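Local coordinates for protein lithostathine-1-alpha (Homo sapiens, PDB 1QDD) that is a secreted pancreatic protein of the C-type lectin fold that might inhibit calcium carbonate precipitation and may be associated with brain and pancreas regeneration, at residues N19-S23 with Y24-F28; W35-A38 with D39-C42; K100-I104 with G105-S109; D129-C132 with E133-F136. The protein carries 1 engineered substitution. All blocks are in the same frame, centred on the assembly; numbering follows the deposited sequence.

Contact 1: N19-S23 with Y24-F28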
loop_
_atom_site.group_PDB
_atom_site.type_symbol
_atom_site.label_atom_id
_atom_site.label_comp_id
_atom_site.label_asym_id
_atom_site.label_seq_id
_atom_site.Cartn_x
_atom_site.Cartn_y
_atom_site.Cartn_z
ATOM N N ASN A 19 4.651 -11.593 -3.495
ATOM C CA ASN A 19 4.255 -11.754 -4.889
ATOM C C ASN A 19 4.808 -10.651 -5.781
ATOM O O ASN A 19 4.779 -9.468 -5.430
ATOM C CB ASN A 19 2.726 -11.751 -4.973
ATOM C CG ASN A 19 2.071 -13.030 -4.495
ATOM O OD1 ASN A 19 2.024 -13.299 -3.300
ATOM N ND2 ASN A 19 1.560 -13.832 -5.422
ATOM N N ALA A 20 5.240 -11.039 -6.981
ATOM C CA ALA A 20 5.810 -10.114 -7.948
ATOM C C ALA A 20 4.788 -9.408 -8.827
ATOM O O ALA A 20 3.865 -10.038 -9.333
ATOM C CB ALA A 20 6.778 -10.879 -8.863
ATOM N N TYR A 21 5.037 -8.133 -9.111
ATOM C CA TYR A 21 4.328 -7.367 -10.119
ATOM C C TYR A 21 5.269 -6.259 -10.595
ATOM O O TYR A 21 5.751 -5.444 -9.816
ATOM C CB TYR A 21 3.012 -6.773 -9.605
ATOM C CG TYR A 21 2.276 -5.915 -10.619
ATOM C CD1 TYR A 21 1.602 -6.480 -11.694
ATOM C CD2 TYR A 21 2.281 -4.531 -10.513
ATOM C CE1 TYR A 21 0.964 -5.686 -12.635
ATOM C CE2 TYR A 21 1.640 -3.730 -11.444
ATOM C CZ TYR A 21 0.970 -4.318 -12.493
ATOM O OH TYR A 21 0.344 -3.513 -13.427
ATOM N N ARG A 22 5.633 -6.297 -11.876
ATOM C CA ARG A 22 6.451 -5.270 -12.498
ATOM C C ARG A 22 7.648 -4.794 -11.696
ATOM O O ARG A 22 7.760 -3.613 -11.339
ATOM C CB ARG A 22 5.588 -4.039 -12.833
ATOM C CG ARG A 22 4.728 -4.220 -14.060
ATOM C CD ARG A 22 4.381 -2.915 -14.748
ATOM N NE ARG A 22 3.085 -2.907 -15.383
ATOM C CZ ARG A 22 2.257 -3.844 -15.786
ATOM N NH1 ARG A 22 2.463 -5.149 -15.666
ATOM N NH2 ARG A 22 1.097 -3.485 -16.341
ATOM N N SER A 23 8.585 -5.670 -11.392
ATOM C CA SER A 23 9.843 -5.360 -10.732
ATOM C C SER A 23 9.793 -5.097 -9.239
ATOM O O SER A 23 10.834 -4.877 -8.610
ATOM C CB SER A 23 10.544 -4.205 -11.476
ATOM O OG SER A 23 10.719 -4.555 -12.842
ATOM N N TYR A 24 8.625 -5.161 -8.601
ATOM C CA TYR A 24 8.482 -4.985 -7.161
ATOM C C TYR A 24 7.842 -6.241 -6.573
ATOM O O TYR A 24 7.238 -7.064 -7.274
ATOM C CB TYR A 24 7.627 -3.750 -6.850
ATOM C CG TYR A 24 8.365 -2.440 -7.035
ATOM C CD1 TYR A 24 8.529 -1.867 -8.286
ATOM C CD2 TYR A 24 8.875 -1.765 -5.943
ATOM C CE1 TYR A 24 9.236 -0.687 -8.447
ATOM C CE2 TYR A 24 9.566 -0.567 -6.075
ATOM C CZ TYR A 24 9.740 -0.047 -7.339
ATOM O OH TYR A 24 10.434 1.144 -7.475
ATOM N N CYS A 25 7.999 -6.413 -5.263
ATOM C CA CYS A 25 7.409 -7.506 -4.486
ATOM C C CYS A 25 6.414 -6.912 -3.485
ATOM O O CYS A 25 6.645 -5.835 -2.941
ATOM C CB CYS A 25 8.462 -8.317 -3.740
ATOM S SG CYS A 25 9.785 -9.002 -4.760
ATOM N N TYR A 26 5.298 -7.620 -3.310
ATOM C CA TYR A 26 4.196 -7.148 -2.475
ATOM C C TYR A 26 3.696 -8.200 -1.495
ATOM O O TYR A 26 3.728 -9.391 -1.844
ATOM C CB TYR A 26 3.016 -6.807 -3.408
ATOM C CG TYR A 26 3.186 -5.733 -4.448
ATOM C CD1 TYR A 26 3.964 -5.958 -5.593
ATOM C CD2 TYR A 26 2.551 -4.495 -4.352
ATOM C CE1 TYR A 26 4.138 -5.000 -6.567
ATOM C CE2 TYR A 26 2.715 -3.530 -5.333
ATOM C CZ TYR A 26 3.498 -3.786 -6.432
ATOM O OH TYR A 26 3.685 -2.858 -7.440
ATOM N N TYR A 27 3.156 -7.795 -0.350
ATOM C CA TYR A 27 2.530 -8.767 0.548
ATOM C C TYR A 27 1.504 -8.084 1.442
ATOM O O TYR A 27 1.620 -6.911 1.792
ATOM C CB TYR A 27 3.512 -9.544 1.423
ATOM C CG TYR A 27 4.413 -8.715 2.299
ATOM C CD1 TYR A 27 4.076 -8.425 3.608
ATOM C CD2 TYR A 27 5.605 -8.189 1.816
ATOM C CE1 TYR A 27 4.892 -7.646 4.416
ATOM C CE2 TYR A 27 6.439 -7.428 2.606
ATOM C CZ TYR A 27 6.081 -7.168 3.907
ATOM O OH TYR A 27 6.911 -6.402 4.706
ATOM N N PHE A 28 0.473 -8.834 1.825
ATOM C CA PHE A 28 -0.584 -8.424 2.733
ATOM C C PHE A 28 -0.270 -8.949 4.136
ATOM O O PHE A 28 0.057 -10.145 4.294
ATOM C CB PHE A 28 -1.940 -8.961 2.262
ATOM C CG PHE A 28 -3.078 -8.759 3.230
ATOM C CD1 PHE A 28 -3.658 -9.856 3.854
ATOM C CD2 PHE A 28 -3.571 -7.504 3.530
ATOM C CE1 PHE A 28 -4.705 -9.703 4.749
ATOM C CE2 PHE A 28 -4.609 -7.343 4.417
ATOM C CZ PHE A 28 -5.183 -8.439 5.033
HETATM O O HOH W 1 5.360 -2.287 -9.722
#

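Contact 2: W35-A38 with D39-C42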
loop_
_atom_site.group_PDB
_atom_site.type_symbol
_atom_site.label_atom_id
_atom_site.label_comp_id
_atom_site.label_asym_id
_atom_site.label_seq_id
_atom_site.Cartn_x
_atom_site.Cartn_y
_atom_site.Cartn_z
ATOM N N TRP A 35 -1.268 3.595 11.190
ATOM C CA TRP A 35 -0.664 3.863 9.887
ATOM C C TRP A 35 0.848 4.020 9.969
ATOM O O TRP A 35 1.596 3.415 9.191
ATOM C CB TRP A 35 -1.323 5.088 9.251
ATOM C CG TRP A 35 -0.870 5.397 7.855
ATOM C CD1 TRP A 35 -1.470 5.030 6.685
ATOM C CD2 TRP A 35 0.251 6.198 7.464
ATOM N NE1 TRP A 35 -0.788 5.517 5.593
ATOM C CE2 TRP A 35 0.282 6.241 6.061
ATOM C CE3 TRP A 35 1.243 6.885 8.180
ATOM C CZ2 TRP A 35 1.283 6.903 5.351
ATOM C CZ3 TRP A 35 2.237 7.556 7.472
ATOM C CH2 TRP A 35 2.240 7.546 6.075
ATOM N N VAL A 36 1.333 4.799 10.949
ATOM C CA VAL A 36 2.777 5.001 11.112
ATOM C C VAL A 36 3.515 3.710 11.430
ATOM O O VAL A 36 4.589 3.427 10.898
ATOM C CB VAL A 36 3.068 6.059 12.197
ATOM C CG1 VAL A 36 4.541 6.115 12.588
ATOM C CG2 VAL A 36 2.617 7.438 11.729
ATOM N N ASP A 37 2.970 2.899 12.332
ATOM C CA ASP A 37 3.583 1.639 12.733
ATOM C C ASP A 37 3.580 0.618 11.597
ATOM O O ASP A 37 4.544 -0.144 11.455
ATOM C CB ASP A 37 2.939 1.083 14.003
ATOM C CG ASP A 37 3.279 1.891 15.248
ATOM O OD1 ASP A 37 4.197 2.729 15.201
ATOM O OD2 ASP A 37 2.615 1.678 16.289
ATOM N N ALA A 38 2.562 0.626 10.741
ATOM C CA ALA A 38 2.505 -0.229 9.558
ATOM C C ALA A 38 3.595 0.187 8.570
ATOM O O ALA A 38 4.320 -0.679 8.062
ATOM C CB ALA A 38 1.130 -0.166 8.925
ATOM N N ASP A 39 3.747 1.485 8.309
ATOM C CA ASP A 39 4.803 1.926 7.395
ATOM C C ASP A 39 6.190 1.578 7.933
ATOM O O ASP A 39 7.054 1.164 7.148
ATOM C CB ASP A 39 4.671 3.416 7.099
ATOM C CG ASP A 39 5.504 3.854 5.916
ATOM O OD1 ASP A 39 5.254 3.428 4.772
ATOM O OD2 ASP A 39 6.455 4.650 6.111
ATOM N N LEU A 40 6.406 1.678 9.234
ATOM C CA LEU A 40 7.685 1.278 9.833
ATOM C C LEU A 40 7.945 -0.203 9.665
ATOM O O LEU A 40 9.080 -0.606 9.364
ATOM C CB LEU A 40 7.728 1.696 11.308
ATOM C CG LEU A 40 7.891 3.192 11.579
ATOM C CD1 LEU A 40 7.717 3.498 13.062
ATOM C CD2 LEU A 40 9.232 3.719 11.089
ATOM N N TYR A 41 6.938 -1.077 9.786
ATOM C CA TYR A 41 7.114 -2.501 9.552
ATOM C C TYR A 41 7.598 -2.712 8.124
ATOM O O TYR A 41 8.552 -3.456 7.838
ATOM C CB TYR A 41 5.818 -3.295 9.820
ATOM C CG TYR A 41 5.967 -4.781 9.572
ATOM C CD1 TYR A 41 6.189 -5.669 10.627
ATOM C CD2 TYR A 41 5.903 -5.335 8.303
ATOM C CE1 TYR A 41 6.344 -7.031 10.405
ATOM C CE2 TYR A 41 6.074 -6.678 8.072
ATOM C CZ TYR A 41 6.286 -7.530 9.128
ATOM O OH TYR A 41 6.451 -8.885 8.886
ATOM N N CYS A 42 6.931 -2.056 7.156
ATOM C CA CYS A 42 7.327 -2.204 5.765
ATOM C C CYS A 42 8.759 -1.744 5.508
ATOM O O CYS A 42 9.466 -2.355 4.690
ATOM C CB CYS A 42 6.381 -1.464 4.834
ATOM S SG CYS A 42 4.636 -1.894 4.850
#

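Contact 3: K100-I104 with G105-S109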
loop_
_atom_site.group_PDB
_atom_site.type_symbol
_atom_site.label_atom_id
_atom_site.label_comp_id
_atom_site.label_asym_id
_atom_site.label_seq_id
_atom_site.Cartn_x
_atom_site.Cartn_y
_atom_site.Cartn_z
ATOM N N LYS A 100 -5.645 8.187 -8.832
ATOM C CA LYS A 100 -6.526 8.346 -7.666
ATOM C C LYS A 100 -7.751 7.452 -7.841
ATOM O O LYS A 100 -8.212 7.178 -8.947
ATOM C CB LYS A 100 -6.923 9.792 -7.433
ATOM C CG LYS A 100 -7.800 10.418 -8.503
ATOM C CD LYS A 100 -8.111 11.872 -8.153
ATOM C CE LYS A 100 -8.986 12.516 -9.211
ATOM N NZ LYS A 100 -8.242 12.705 -10.487
ATOM N N SER A 101 -8.301 7.003 -6.708
ATOM C CA SER A 101 -9.484 6.137 -6.734
ATOM C C SER A 101 -10.378 6.340 -5.521
ATOM O O SER A 101 -10.679 5.388 -4.792
ATOM C CB SER A 101 -9.006 4.684 -6.841
ATOM O OG SER A 101 -10.085 3.846 -7.226
ATOM N N TRP A 102 -10.791 7.566 -5.262
ATOM C CA TRP A 102 -11.632 7.889 -4.114
ATOM C C TRP A 102 -13.012 7.260 -4.222
ATOM O O TRP A 102 -13.658 7.300 -5.273
ATOM C CB TRP A 102 -11.731 9.404 -3.968
ATOM C CG TRP A 102 -10.438 10.084 -3.648
ATOM C CD1 TRP A 102 -9.739 10.930 -4.473
ATOM C CD2 TRP A 102 -9.701 10.013 -2.430
ATOM N NE1 TRP A 102 -8.624 11.386 -3.826
ATOM C CE2 TRP A 102 -8.567 10.849 -2.572
ATOM C CE3 TRP A 102 -9.891 9.355 -1.202
ATOM C CZ2 TRP A 102 -7.637 11.013 -1.555
ATOM C CZ3 TRP A 102 -8.962 9.544 -0.196
ATOM C CH2 TRP A 102 -7.837 10.370 -0.375
ATOM N N GLY A 103 -13.513 6.734 -3.105
ATOM C CA GLY A 103 -14.902 6.251 -3.033
ATOM C C GLY A 103 -15.884 7.409 -2.861
ATOM O O GLY A 103 -15.509 8.562 -2.731
ATOM N N ILE A 104 -17.176 7.057 -2.875
ATOM C CA ILE A 104 -18.261 8.027 -2.744
ATOM C C ILE A 104 -18.108 8.865 -1.484
ATOM O O ILE A 104 -17.923 8.316 -0.399
ATOM C CB ILE A 104 -19.621 7.281 -2.737
ATOM C CG1 ILE A 104 -19.872 6.597 -4.077
ATOM C CG2 ILE A 104 -20.758 8.232 -2.376
ATOM C CD1 ILE A 104 -20.977 5.560 -4.095
ATOM N N GLY A 105 -18.097 10.190 -1.611
ATOM C CA GLY A 105 -18.013 11.092 -0.480
ATOM C C GLY A 105 -16.626 11.314 0.093
ATOM O O GLY A 105 -16.457 11.950 1.140
ATOM N N ALA A 106 -15.600 10.769 -0.569
ATOM C CA ALA A 106 -14.224 10.901 -0.127
ATOM C C ALA A 106 -13.369 11.775 -0.992
ATOM O O ALA A 106 -13.671 11.632 -2.144
ATOM C CB ALA A 106 -13.577 9.523 0.074
ATOM N N PRO A 107 -12.366 12.436 -0.460
ATOM C CA PRO A 107 -12.046 12.763 0.887
ATOM C C PRO A 107 -13.069 13.678 1.564
ATOM O O PRO A 107 -13.601 14.559 0.889
ATOM C CB PRO A 107 -10.636 13.312 0.923
ATOM C CG PRO A 107 -10.388 13.825 -0.444
ATOM C CD PRO A 107 -11.461 13.239 -1.279
ATOM N N SER A 108 -13.374 13.434 2.832
ATOM C CA SER A 108 -14.377 14.219 3.550
ATOM C C SER A 108 -13.856 15.577 3.995
ATOM O O SER A 108 -12.695 15.706 4.392
ATOM C CB SER A 108 -14.874 13.431 4.774
ATOM O OG SER A 108 -15.944 14.130 5.409
ATOM N N SER A 109 -14.723 16.586 3.987
ATOM C CA SER A 109 -14.368 17.913 4.471
ATOM C C SER A 109 -15.028 18.187 5.825
ATOM O O SER A 109 -14.572 19.045 6.571
ATOM C CB SER A 109 -14.790 18.986 3.462
ATOM O OG SER A 109 -16.197 18.992 3.302
#

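Contact 4: D129-C132 with E133-F136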
loop_
_atom_site.group_PDB
_atom_site.type_symbol
_atom_site.label_atom_id
_atom_site.label_comp_id
_atom_site.label_asym_id
_atom_site.label_seq_id
_atom_site.Cartn_x
_atom_site.Cartn_y
_atom_site.Cartn_z
ATOM N N ASP A 129 -10.698 8.166 3.426
ATOM C CA ASP A 129 -9.903 8.865 4.426
ATOM C C ASP A 129 -10.389 8.539 5.834
ATOM O O ASP A 129 -11.602 8.630 6.073
ATOM C CB ASP A 129 -9.920 10.385 4.216
ATOM C CG ASP A 129 -11.284 11.039 4.185
ATOM O OD1 ASP A 129 -12.143 10.557 3.431
ATOM O OD2 ASP A 129 -11.504 12.044 4.907
ATOM N N VAL A 130 -9.523 8.170 6.739
ATOM C CA VAL A 130 -9.846 7.754 8.104
ATOM C C VAL A 130 -8.796 8.269 9.077
ATOM O O VAL A 130 -7.709 8.687 8.656
ATOM C CB VAL A 130 -9.882 6.209 8.203
ATOM C CG1 VAL A 130 -11.071 5.569 7.510
ATOM C CG2 VAL A 130 -8.594 5.611 7.643
ATOM N N PRO A 131 -9.042 8.231 10.382
ATOM C CA PRO A 131 -8.063 8.657 11.365
ATOM C C PRO A 131 -6.821 7.784 11.302
ATOM O O PRO A 131 -6.881 6.542 11.271
ATOM C CB PRO A 131 -8.789 8.480 12.700
ATOM C CG PRO A 131 -10.238 8.548 12.357
ATOM C CD PRO A 131 -10.352 7.881 11.001
ATOM N N CYS A 132 -5.638 8.376 11.371
ATOM C CA CYS A 132 -4.366 7.674 11.301
ATOM C C CYS A 132 -4.097 6.759 12.487
ATOM O O CYS A 132 -3.248 5.859 12.401
ATOM C CB CYS A 132 -3.215 8.683 11.164
ATOM S SG CYS A 132 -3.238 9.649 9.633
ATOM N N GLU A 133 -4.786 6.960 13.602
ATOM C CA GLU A 133 -4.651 6.172 14.808
ATOM C C GLU A 133 -5.490 4.902 14.802
ATOM O O GLU A 133 -5.370 4.094 15.734
ATOM C CB GLU A 133 -4.988 7.026 16.043
ATOM C CG GLU A 133 -4.130 8.268 16.185
ATOM C CD GLU A 133 -4.682 9.486 15.476
ATOM O OE1 GLU A 133 -5.724 9.458 14.786
ATOM O OE2 GLU A 133 -4.015 10.543 15.587
ATOM N N ASP A 134 -6.322 4.688 13.785
ATOM C CA ASP A 134 -7.031 3.419 13.646
ATOM C C ASP A 134 -6.034 2.275 13.456
ATOM O O ASP A 134 -4.904 2.501 13.001
ATOM C CB ASP A 134 -8.006 3.438 12.473
ATOM C CG ASP A 134 -9.294 4.199 12.713
ATOM O OD1 ASP A 134 -9.511 4.706 13.826
ATOM O OD2 ASP A 134 -10.074 4.254 11.734
ATOM N N LYS A 135 -6.407 1.064 13.840
ATOM C CA LYS A 135 -5.542 -0.113 13.748
ATOM C C LYS A 135 -6.066 -1.102 12.727
ATOM O O LYS A 135 -7.103 -1.760 12.923
ATOM C CB LYS A 135 -5.358 -0.757 15.138
ATOM C CG LYS A 135 -4.633 0.172 16.104
ATOM C CD LYS A 135 -4.708 -0.249 17.558
ATOM C CE LYS A 135 -4.208 0.877 18.457
ATOM N NZ LYS A 135 -4.108 0.458 19.878
ATOM N N PHE A 136 -5.421 -1.150 11.562
ATOM C CA PHE A 136 -5.811 -1.962 10.426
ATOM C C PHE A 136 -4.657 -2.817 9.898
ATOM O O PHE A 136 -3.475 -2.577 10.161
ATOM C CB PHE A 136 -6.264 -1.045 9.263
ATOM C CG PHE A 136 -7.477 -0.192 9.475
ATOM C CD1 PHE A 136 -8.558 -0.598 10.245
ATOM C CD2 PHE A 136 -7.572 1.047 8.848
ATOM C CE1 PHE A 136 -9.666 0.204 10.420
ATOM C CE2 PHE A 136 -8.696 1.841 9.009
ATOM C CZ PHE A 136 -9.748 1.424 9.794
HETATM O O HOH W 2 -5.601 11.284 11.816
#

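Contact 1: N19-S23 with Y24-F28
Y21 and Y26 meet at an angle on one face of a tight β-hairpin, whose antiparallel strands 19-21 and 24-28 are joined by a type I' turn from Y21 to Y24. Two pairs of backbone hydrogen bonds set the register: N19 N bonds to Y26 O (2.9 Å, 164° at the hydrogen) and Y26 N returns one to N19 O, while at the turn Y21 N bonds to Y24 O at 3.1 Å, answered by Y24 N to Y21 O. Between them, A20 and C25 form a non-hydrogen-bonded pair on the other face, where C25 is disulfide-linked to C14. The tight part is the tyrosine side: Y21 CB lies 3.7 Å from Y26 CE1, and a chi1 of 177°, with Y21 CG anti to the backbone N, sends the Y21 ring to where Y26 OH comes up at its edge. Helix 56-68 closes over this face, F61 meeting both rings and E58 bonding to Y26 OH. The turn is looser: R22 and S23 are exposed, and R22 CG lies over one face of its neighbour Y21's ring. A water there donates to Y21 O and, at 2.9 Å, to Y26 OH.

Contact 2: W35-A38 with D39-C42
Four consecutive i to i+4 hydrogen bonds, D39 N to W35 O, L40 N to V36 O, Y41 N to D37 O and C42 N to A38 O, run at 3.0 to 3.1 Å and make W35-C42 a regular α-helical stretch. It forms most of helix 35-44 of the C-type lectin fold, which follows strand 24-33 in the chain. The helix is two-sided. On its exposed side V36 and L40, one turn apart, lie alongside each other and point the same way. V36 CG1, anti to the backbone N (chi1 169°), reaches L40 CD1 at 4.1 Å, a loose apolar contact; D37 crosses the leucine obliquely, its OD1 4.2 Å from the same methyl. L40 CG also rests 3.4 Å from V36 O, whose carbonyl already accepts the helical bond from L40 N.

The other side is buried. A38 and C42 pack on L50 and F138, and C42 is disulfide-bonded to C140. D39 swings its carboxylate away from its own N (chi1 -166°), and OD1 receives hydrogen bonds from L50 N and N49 ND2 and is also bonded to S92 OG; three hydrogen bonds therefore grip OD1, which would help offset the cost of burying a carboxylate that is probably charged. W35 NE1 bonds to I78 O, and its ring stacks with H81 and meets W77 edge-to-face. Within the helix, C42 SG sits 3.4 Å from A38 O.

Contact 3: K100-I104 with G105-S109
W102 lays one face of its indole against P107, whose CD stands over the five-membered ring, 3.9 Å from its centroid and 12° off the normal. This is a CH-pi contact, and the two side chains cross at about a right angle. P107 CG continues toward the six-membered ring, 4.1 Å from W102 CZ2. The peptide bond before P107 is cis, and the carbonyl of A106 turns back to the tryptophan: A106 O lies 3.5 Å from W102 CB. A106 adds its methyl, with CB 3.9 Å from W102 CE3. Between these residues the chain reverses through a type II β-turn from G103 to A106, in the long loop that the C-type lectin fold places between strands 90-91 and 115-119. A single hydrogen bond closes the turn, A106 N to G103 O at 3.1 Å, with the donor 37° out of the carbonyl plane. G105 takes the positive phi (81°) of the turn's third position. I104 points outward at the exposed corner. Outside the turn, W127 meets the W102 ring edge-to-face and W89 approaches at an oblique angle, while backbone hydrogen bonds also join W127 to S101 and G103.

Contact 4: D129-C132 with E133-F136
From P131 to D134 the backbone reverses in a type I β-turn, closed by D134 N bonding to P131 O at 3.2 Å. The N-H points almost straight at the oxygen (165° at the hydrogen), yet it arrives from above the carbonyl plane. Strand 127-130 ends just before this turn, at V130, and the chain turns toward strand 136-143 of the C-type lectin fold. Inside the bend, D134 lies slantwise across P131. Its CG lies beside its own backbone N (chi1 -76°), which brings the carboxylate back over the proline ring: OD2 is 3.7 Å from P131 CD and OD1 4.0 Å from P131 CB. The D134 CB in turn sits over one face of the F136 ring, offset toward the rim.

E133 folds back as well. Its chain bends at chi2 (89°), placing OE1 3.8 Å from P131 CB. A water accepts from C132 N at 2.9 Å and gives a weak bond to E133 OE1, bridging the two. The apolar end of the contact is V130, whose CG2 meets the edge of the F136 ring at CE2, 4.0 Å away.

V130 packs on W77 and F136 on N75, both of strand 75-78, and the F136 ring also meets that of W77. Backbone bonds join V130 to C115 of strand 115-119, C132 to W35 of helix 35-44 and F136 to E33 of strand 24-33, while C132 is disulfide-linked to C115.

Overall arrangement
All four contacts lie within one C-type lectin domain and follow one another along the chain. Contact 1 leads through strand 24-33 into the helix of contact 2; the two touch where Y27 OH meets Y41 CE2 at 3.5 Å. Contacts 2 and 4, centres about 12 Å apart, meet through W35 N and C132 O, 3.2 Å apart. Contact 4 also reaches contact 3, where S108 N lies 3.1 Å from D129 OD2 and A106 and P107 pack on the same aspartate; R87 salt-bridges D129. Contacts 1 and 3 lie on opposite sides of the chain's centre, centres about 26 Å apart. The glycan seen on the N-terminal segment contacts E2, A3, T5, E6 and P8, none of them in these contacts.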